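Local coordinates for protein putative hydrolase (Agrobacterium vitis, PDB 3LLC) that probably acts as a serine hydrolase of the alpha/beta-hydrolase fold, perhaps cleaving acyl thioesters or acyl esters as related acyl-protein thioesterases do, at residues A[86-91]-A[190-195]. Sequence-based numbering, arbitrary orientation.
Sequences DGTISR and MEDGRA. With EDO (1,2-ethanediol), chain D.
Ser-90 holds the carboxylate of Asp-192 by both of its oxygens, one through the backbone and one through the side chain. Ser-90 OG donates to Asp-192 OD1 over 2.5 Å, a short bond made on the syn lone pair of that oxygen. Ser-90 N reaches Asp-192 OD2 at 2.9 Å. The N-H...O angle of 162° makes this bond nearly straight, and the N-H comes in on the syn side, tilted somewhat from the plane of the carboxylate. A water adds a further link, accepting from Ile-89 N at 2.9 Å and donating to Asp-192 OD2 at 2.7 Å. With CG anti to the backbone N (chi1 174°), Asp-192 extends its carboxylate from helix 187-195 to the first turn of helix 89-103. Thr-88 is the N-cap of the latter: its OG1, set between backbone N and carbonyl carbon, folds back over this turn and accepts from Arg-91 N at 3.1 Å. The side chains of Thr-88 and Asp-192 run nearly perpendicular to each other, Thr-88 CB lying 3.5 Å from Asp-192 OD2. Ile-89 turns CB to the same oxygen at 3.8 Å, while the rest of its side chain runs on to touch Met-115 and Trp-118 of helix 115-128, close to the probable nucleophile elbow. Asn-196, just past the segment, also bonds through ND2 to Ser-90 OG and to the carbonyl Asp-192 O. Helix 187-195 belongs to the insertion between strands 136-143 and 209-214, where alpha/beta hydrolases commonly carry their cap, so the contact probably ties cap to core. Asp-192 thus takes Ser-90 N directly and Ile-89 N through water, and the helix dipole there would probably stabilise its negative charge.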
loop_
_atom_site.group_PDB
_atom_site.type_symbol
_atom_site.label_atom_id
_atom_site.label_comp_id
_atom_site.label_asym_id
_atom_site.label_seq_id
_atom_site.Cartn_x
_atom_site.Cartn_y
_atom_site.Cartn_z
ATOM N N ASP A 86 6.512 7.763 -14.885
ATOM C CA ASP A 86 5.356 8.659 -14.732
ATOM C C ASP A 86 4.594 8.417 -13.418
ATOM O O ASP A 86 3.679 9.168 -13.087
ATOM C CB ASP A 86 4.406 8.548 -15.943
ATOM C CG ASP A 86 5.027 9.071 -17.241
ATOM O OD1 ASP A 86 5.843 9.997 -17.189
ATOM O OD2 ASP A 86 4.745 8.529 -18.325
ATOM N N GLY A 87 4.955 7.377 -12.672
ATOM C CA GLY A 87 4.338 7.080 -11.405
ATOM C C GLY A 87 4.566 8.097 -10.283
ATOM O O GLY A 87 5.643 8.644 -10.129
ATOM N N THR A 88 3.521 8.333 -9.493
ATOM C CA THR A 88 3.575 9.208 -8.324
ATOM C C THR A 88 2.590 8.626 -7.295
ATOM O O THR A 88 1.668 7.861 -7.646
ATOM C CB THR A 88 3.161 10.672 -8.660
ATOM O OG1 THR A 88 1.796 10.675 -9.119
ATOM C CG2 THR A 88 4.090 11.401 -9.717
ATOM N N ILE A 89 2.745 9.001 -6.029
ATOM C CA ILE A 89 1.777 8.655 -5.011
ATOM C C ILE A 89 0.357 9.078 -5.454
ATOM O O ILE A 89 -0.586 8.268 -5.308
ATOM C CB ILE A 89 2.139 9.220 -3.623
ATOM C CG1 ILE A 89 3.518 8.717 -3.129
ATOM C CG2 ILE A 89 1.098 8.847 -2.587
ATOM C CD1 ILE A 89 3.593 7.249 -2.929
ATOM N N SER A 90 0.190 10.297 -5.970
ATOM C CA SER A 90 -1.142 10.729 -6.424
ATOM C C SER A 90 -1.752 9.795 -7.490
ATOM O O SER A 90 -2.952 9.453 -7.424
ATOM C CB SER A 90 -1.145 12.169 -6.932
ATOM O OG SER A 90 -0.886 13.103 -5.888
ATOM N N ARG A 91 -0.957 9.417 -8.507
ATOM C CA ARG A 91 -1.455 8.544 -9.586
ATOM C C ARG A 91 -1.773 7.128 -9.104
ATOM O O ARG A 91 -2.779 6.520 -9.526
ATOM C CB ARG A 91 -0.466 8.485 -10.780
ATOM C CG ARG A 91 -0.563 9.712 -11.661
ATOM C CD ARG A 91 0.570 9.839 -12.635
ATOM N NE ARG A 91 0.750 8.736 -13.587
ATOM C CZ ARG A 91 0.113 8.597 -14.754
ATOM N NH1 ARG A 91 -0.843 9.443 -15.141
ATOM N NH2 ARG A 91 0.428 7.576 -15.549
HETATM N N MSE A 190 9.222 12.758 -5.722
HETATM C CA MSE A 190 9.638 13.484 -4.512
HETATM C C MSE A 190 8.726 14.732 -4.282
HETATM O O MSE A 190 8.302 14.972 -3.163
HETATM C CB MSE A 190 11.106 13.954 -4.601
HETATM C CG MSE A 190 12.165 12.799 -4.749
HETATM SE SE MSE A 190 12.305 11.688 -3.278
HETATM C CE MSE A 190 12.885 13.030 -2.007
ATOM N N GLU A 191 8.434 15.475 -5.341
ATOM C CA GLU A 191 7.646 16.727 -5.210
ATOM C C GLU A 191 6.197 16.374 -4.799
ATOM O O GLU A 191 5.650 16.932 -3.858
ATOM C CB GLU A 191 7.664 17.515 -6.508
ATOM C CG GLU A 191 9.008 18.190 -6.823
ATOM C CD GLU A 191 9.090 18.805 -8.200
ATOM O OE1 GLU A 191 8.206 18.600 -9.065
ATOM O OE2 GLU A 191 10.092 19.495 -8.423
ATOM N N ASP A 192 5.626 15.385 -5.465
ATOM C CA ASP A 192 4.240 14.953 -5.190
ATOM C C ASP A 192 4.094 14.221 -3.855
ATOM O O ASP A 192 3.006 14.218 -3.282
ATOM C CB ASP A 192 3.702 14.151 -6.391
ATOM C CG ASP A 192 2.316 13.534 -6.140
ATOM O OD1 ASP A 192 1.322 14.234 -6.380
ATOM O OD2 ASP A 192 2.229 12.380 -5.704
ATOM N N GLY A 193 5.184 13.641 -3.307
ATOM C CA GLY A 193 5.117 13.008 -2.020
ATOM C C GLY A 193 4.706 14.008 -0.924
ATOM O O GLY A 193 3.998 13.624 0.016
ATOM N N ARG A 194 5.092 15.266 -1.069
ATOM C CA ARG A 194 4.705 16.317 -0.115
ATOM C C ARG A 194 3.210 16.681 -0.245
ATOM O O ARG A 194 2.563 17.041 0.764
ATOM C CB ARG A 194 5.614 17.554 -0.208
ATOM C CG ARG A 194 6.908 17.377 0.623
ATOM C CD ARG A 194 7.934 18.505 0.358
ATOM N NE ARG A 194 9.077 18.362 1.276
ATOM C CZ ARG A 194 9.162 18.887 2.496
ATOM N NH1 ARG A 194 8.179 19.640 2.989
ATOM N NH2 ARG A 194 10.261 18.694 3.229
ATOM N N ALA A 195 2.681 16.601 -1.468
ATOM C CA ALA A 195 1.227 16.767 -1.700
ATOM C C ALA A 195 0.427 15.719 -0.924
ATOM O O ALA A 195 -0.685 15.975 -0.537
ATOM C CB ALA A 195 0.866 16.731 -3.199
HETATM C C1 EDO D . -2.678 15.117 2.107
HETATM O O1 EDO D . -3.559 15.441 1.008
HETATM C C2 EDO D . -3.319 14.108 3.045
HETATM O O2 EDO D . -3.393 14.609 4.378
HETATM O O HOH W 1 4.613 11.132 -5.322
#